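Local coordinates for protein alpha-ketoglutarate-dependent non-heme iron oxygenase EasH (Aspergillus japonicus, PDB 5M0T) that probably catalyses an iron(II)- and 2-oxoglutarate-dependent oxidation in cycloclavine biosynthesis, within the ergot alkaloid pathway, at residues P10-S18 with E30-F39. Sequence-based numbering, arbitrary orientation.
Sequences PTLRRIPRS and EDGVVVIEGF. With ZN (zinc ion), chain G.
A beta-alpha-beta unit at the margin of the cupin-type core brings outermost strand 14-16 alongside strand 33-37, with helix 21-31 as the connection. The parallel pairing is carried by alternating backbone bonds: Val35 N gives to Arg13 O (2.9 Å, nearly straight at 177°), Ile15 N to Val35 O, Glu37 N to Ile15 O and Arg17 N to Glu37 O. The Arg17 guanidinium forms a salt bridge with Asp94.

Where the helix ends, the Arg13 chain, bent at chi3 (-76°), brings its guanidinium into salt bridges with two successive acidic residues. Its NH2 reaches the anti lone pair of Glu30 OE1 at 2.9 Å, guanidinium and carboxylate lying almost coplanar, whereas NE meets Asp31 OD2 at 3.1 Å from above the carboxylate plane. A water accepts the N-H of Arg13 and donates to Asp31 OD2 and Val33 O, linking two backbone groups too far apart to bond directly. Toward helix 21-31, Ile15 CG2 touches Val34 CG2 at 3.6 Å, and both side chains pack on that helix. Leu12 instead lays CD2 against Val35 CG2 (3.8 Å).

On the face bearing Arg14 and Val35, the Glu37 carboxylate is shared between two cations: OE1 binds a zinc ion at 2.0 Å, together with Asp200 and a water, while OE2 accepts Arg14 NH1 at 2.6 Å, nearly along its C-O axis.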
loop_
_atom_site.group_PDB
_atom_site.type_symbol
_atom_site.label_atom_id
_atom_site.label_comp_id
_atom_site.label_asym_id
_atom_site.label_seq_id
_atom_site.Cartn_x
_atom_site.Cartn_y
_atom_site.Cartn_z
ATOM N N PRO A 10 13.485 19.774 -25.358
ATOM C CA PRO A 10 14.452 19.685 -24.265
ATOM C C PRO A 10 15.543 18.625 -24.483
ATOM O O PRO A 10 15.519 17.919 -25.490
ATOM C CB PRO A 10 13.556 19.308 -23.077
ATOM C CG PRO A 10 12.346 18.631 -23.692
ATOM C CD PRO A 10 12.436 18.750 -25.188
ATOM N N THR A 11 16.454 18.514 -23.511
ATOM C CA THR A 11 17.636 17.644 -23.570
ATOM C C THR A 11 17.636 16.697 -22.376
ATOM O O THR A 11 17.099 17.015 -21.323
ATOM C CB THR A 11 18.948 18.478 -23.530
ATOM O OG1 THR A 11 18.923 19.459 -24.566
ATOM C CG2 THR A 11 20.208 17.605 -23.718
ATOM N N LEU A 12 18.225 15.529 -22.557
ATOM C CA LEU A 12 18.402 14.579 -21.473
ATOM C C LEU A 12 19.784 14.841 -20.911
ATOM O O LEU A 12 20.770 14.810 -21.646
ATOM C CB LEU A 12 18.297 13.134 -21.970
ATOM C CG LEU A 12 18.648 12.021 -20.991
ATOM C CD1 LEU A 12 17.874 12.168 -19.685
ATOM C CD2 LEU A 12 18.389 10.672 -21.652
ATOM N N ARG A 13 19.848 15.115 -19.608
ATOM C CA ARG A 13 21.113 15.458 -18.969
ATOM C C ARG A 13 21.700 14.231 -18.325
ATOM O O ARG A 13 20.998 13.265 -18.017
ATOM C CB ARG A 13 20.952 16.617 -17.975
ATOM C CG ARG A 13 20.931 17.960 -18.692
ATOM C CD ARG A 13 21.067 19.130 -17.742
ATOM N NE ARG A 13 19.829 19.390 -17.014
ATOM C CZ ARG A 13 19.688 20.288 -16.035
ATOM N NH1 ARG A 13 20.716 21.020 -15.623
ATOM N NH2 ARG A 13 18.505 20.450 -15.456
ATOM N N ARG A 14 23.009 14.306 -18.156
ATOM C CA ARG A 14 23.862 13.199 -17.781
ATOM C C ARG A 14 24.769 13.702 -16.648
ATOM O O ARG A 14 25.326 14.806 -16.736
ATOM C CB ARG A 14 24.692 12.846 -19.011
ATOM C CG ARG A 14 25.340 11.482 -19.020
ATOM C CD ARG A 14 26.111 11.254 -20.315
ATOM N NE ARG A 14 25.265 10.955 -21.468
ATOM C CZ ARG A 14 24.659 9.790 -21.725
ATOM N NH1 ARG A 14 24.741 8.754 -20.888
ATOM N NH2 ARG A 14 23.937 9.673 -22.837
ATOM N N ILE A 15 24.901 12.922 -15.582
ATOM C CA ILE A 15 25.625 13.380 -14.388
ATOM C C ILE A 15 26.267 12.173 -13.692
ATOM O O ILE A 15 25.636 11.129 -13.549
ATOM C CB ILE A 15 24.679 14.182 -13.442
ATOM C CG1 ILE A 15 25.454 15.050 -12.465
ATOM C CG2 ILE A 15 23.730 13.270 -12.715
ATOM C CD1 ILE A 15 24.550 15.945 -11.640
ATOM N N PRO A 16 27.541 12.298 -13.282
ATOM C CA PRO A 16 28.195 11.145 -12.639
ATOM C C PRO A 16 27.653 10.839 -11.245
ATOM O O PRO A 16 27.220 11.749 -10.530
ATOM C CB PRO A 16 29.669 11.568 -12.574
ATOM C CG PRO A 16 29.653 13.058 -12.639
ATOM C CD PRO A 16 28.472 13.426 -13.479
ATOM N N ARG A 17 27.680 9.559 -10.877
ATOM C CA ARG A 17 27.281 9.093 -9.538
ATOM C C ARG A 17 28.003 9.851 -8.400
ATOM O O ARG A 17 27.423 10.135 -7.360
ATOM C CB ARG A 17 27.576 7.592 -9.425
ATOM C CG ARG A 17 27.073 6.939 -8.153
ATOM C CD ARG A 17 27.762 5.623 -7.835
ATOM N NE ARG A 17 27.444 5.286 -6.455
ATOM C CZ ARG A 17 26.330 4.702 -6.021
ATOM N NH1 ARG A 17 25.376 4.305 -6.846
ATOM N NH2 ARG A 17 26.192 4.494 -4.714
ATOM N N SER A 18 29.264 10.193 -8.632
ATOM C CA SER A 18 30.083 10.913 -7.662
ATOM C C SER A 18 29.637 12.363 -7.360
ATOM O O SER A 18 30.119 12.960 -6.381
ATOM C CB SER A 18 31.524 10.929 -8.151
ATOM O OG SER A 18 31.612 11.654 -9.367
ATOM N N GLU A 30 14.033 19.526 -12.062
ATOM C CA GLU A 30 13.931 20.392 -13.223
ATOM C C GLU A 30 13.458 19.642 -14.485
ATOM O O GLU A 30 12.657 20.178 -15.242
ATOM C CB GLU A 30 15.269 21.094 -13.472
ATOM C CG GLU A 30 15.615 22.074 -12.353
ATOM C CD GLU A 30 17.053 22.601 -12.374
ATOM O OE1 GLU A 30 17.890 22.127 -13.174
ATOM O OE2 GLU A 30 17.351 23.505 -11.563
ATOM N N ASP A 31 13.970 18.428 -14.700
ATOM C CA ASP A 31 13.790 17.680 -15.961
ATOM C C ASP A 31 12.908 16.427 -15.853
ATOM O O ASP A 31 12.411 15.946 -16.865
ATOM C CB ASP A 31 15.153 17.262 -16.520
ATOM C CG ASP A 31 16.000 18.446 -17.011
ATOM O OD1 ASP A 31 15.637 19.621 -16.811
ATOM O OD2 ASP A 31 17.063 18.194 -17.609
ATOM N N GLY A 32 12.732 15.902 -14.641
ATOM C CA GLY A 32 11.980 14.668 -14.416
ATOM C C GLY A 32 12.725 13.389 -14.733
ATOM O O GLY A 32 12.198 12.290 -14.521
ATOM N N VAL A 33 13.958 13.525 -15.214
ATOM C CA VAL A 33 14.736 12.408 -15.687
ATOM C C VAL A 33 16.185 12.863 -15.804
ATOM O O VAL A 33 16.450 13.990 -16.242
ATOM C CB VAL A 33 14.188 11.853 -17.040
ATOM C CG1 VAL A 33 14.185 12.917 -18.140
ATOM C CG2 VAL A 33 14.975 10.629 -17.488
ATOM N N VAL A 34 17.111 12.011 -15.375
ATOM C CA VAL A 34 18.555 12.270 -15.519
ATOM C C VAL A 34 19.290 10.938 -15.676
ATOM O O VAL A 34 18.885 9.944 -15.087
ATOM C CB VAL A 34 19.112 13.068 -14.301
ATOM C CG1 VAL A 34 18.838 12.350 -12.992
ATOM C CG2 VAL A 34 20.597 13.357 -14.436
ATOM N N VAL A 35 20.354 10.922 -16.472
ATOM C CA VAL A 35 21.242 9.754 -16.553
ATOM C C VAL A 35 22.329 9.838 -15.462
ATOM O O VAL A 35 23.061 10.829 -15.369
ATOM C CB VAL A 35 21.877 9.620 -17.948
ATOM C CG1 VAL A 35 22.882 8.468 -17.977
ATOM C CG2 VAL A 35 20.795 9.442 -19.019
ATOM N N ILE A 36 22.385 8.814 -14.615
ATOM C CA ILE A 36 23.452 8.656 -13.631
ATOM C C ILE A 36 24.547 7.784 -14.245
ATOM O O ILE A 36 24.355 6.581 -14.424
ATOM C CB ILE A 36 22.962 8.021 -12.306
ATOM C CG1 ILE A 36 21.746 8.762 -11.747
ATOM C CG2 ILE A 36 24.061 8.044 -11.265
ATOM C CD1 ILE A 36 21.162 8.167 -10.479
ATOM N N GLU A 37 25.693 8.388 -14.542
ATOM C CA GLU A 37 26.853 7.641 -15.024
ATOM C C GLU A 37 27.444 6.848 -13.873
ATOM O O GLU A 37 27.730 7.403 -12.802
ATOM C CB GLU A 37 27.934 8.554 -15.627
ATOM C CG GLU A 37 27.549 9.215 -16.942
ATOM C CD GLU A 37 27.324 8.229 -18.079
ATOM O OE1 GLU A 37 28.039 7.214 -18.156
ATOM O OE2 GLU A 37 26.429 8.479 -18.906
ATOM N N GLY A 38 27.586 5.542 -14.090
ATOM C CA GLY A 38 28.215 4.663 -13.119
ATOM C C GLY A 38 27.394 4.450 -11.876
ATOM O O GLY A 38 27.941 4.419 -10.780
ATOM N N PHE A 39 26.077 4.316 -12.034
ATOM C CA PHE A 39 25.213 4.011 -10.886
ATOM C C PHE A 39 25.664 2.695 -10.246
ATOM O O PHE A 39 25.823 2.610 -9.039
ATOM C CB PHE A 39 23.735 3.960 -11.317
ATOM C CG PHE A 39 22.799 3.539 -10.219
ATOM C CD1 PHE A 39 22.607 4.356 -9.103
ATOM C CD2 PHE A 39 22.131 2.313 -10.283
ATOM C CE1 PHE A 39 21.768 3.961 -8.077
ATOM C CE2 PHE A 39 21.286 1.915 -9.265
ATOM C CZ PHE A 39 21.112 2.734 -8.158
HETATM ZN ZN ZN G . 27.996 6.383 -19.958
HETATM O O HOH W 1 17.675 15.687 -17.967
HETATM O O HOH W 2 29.402 5.074 -19.443
#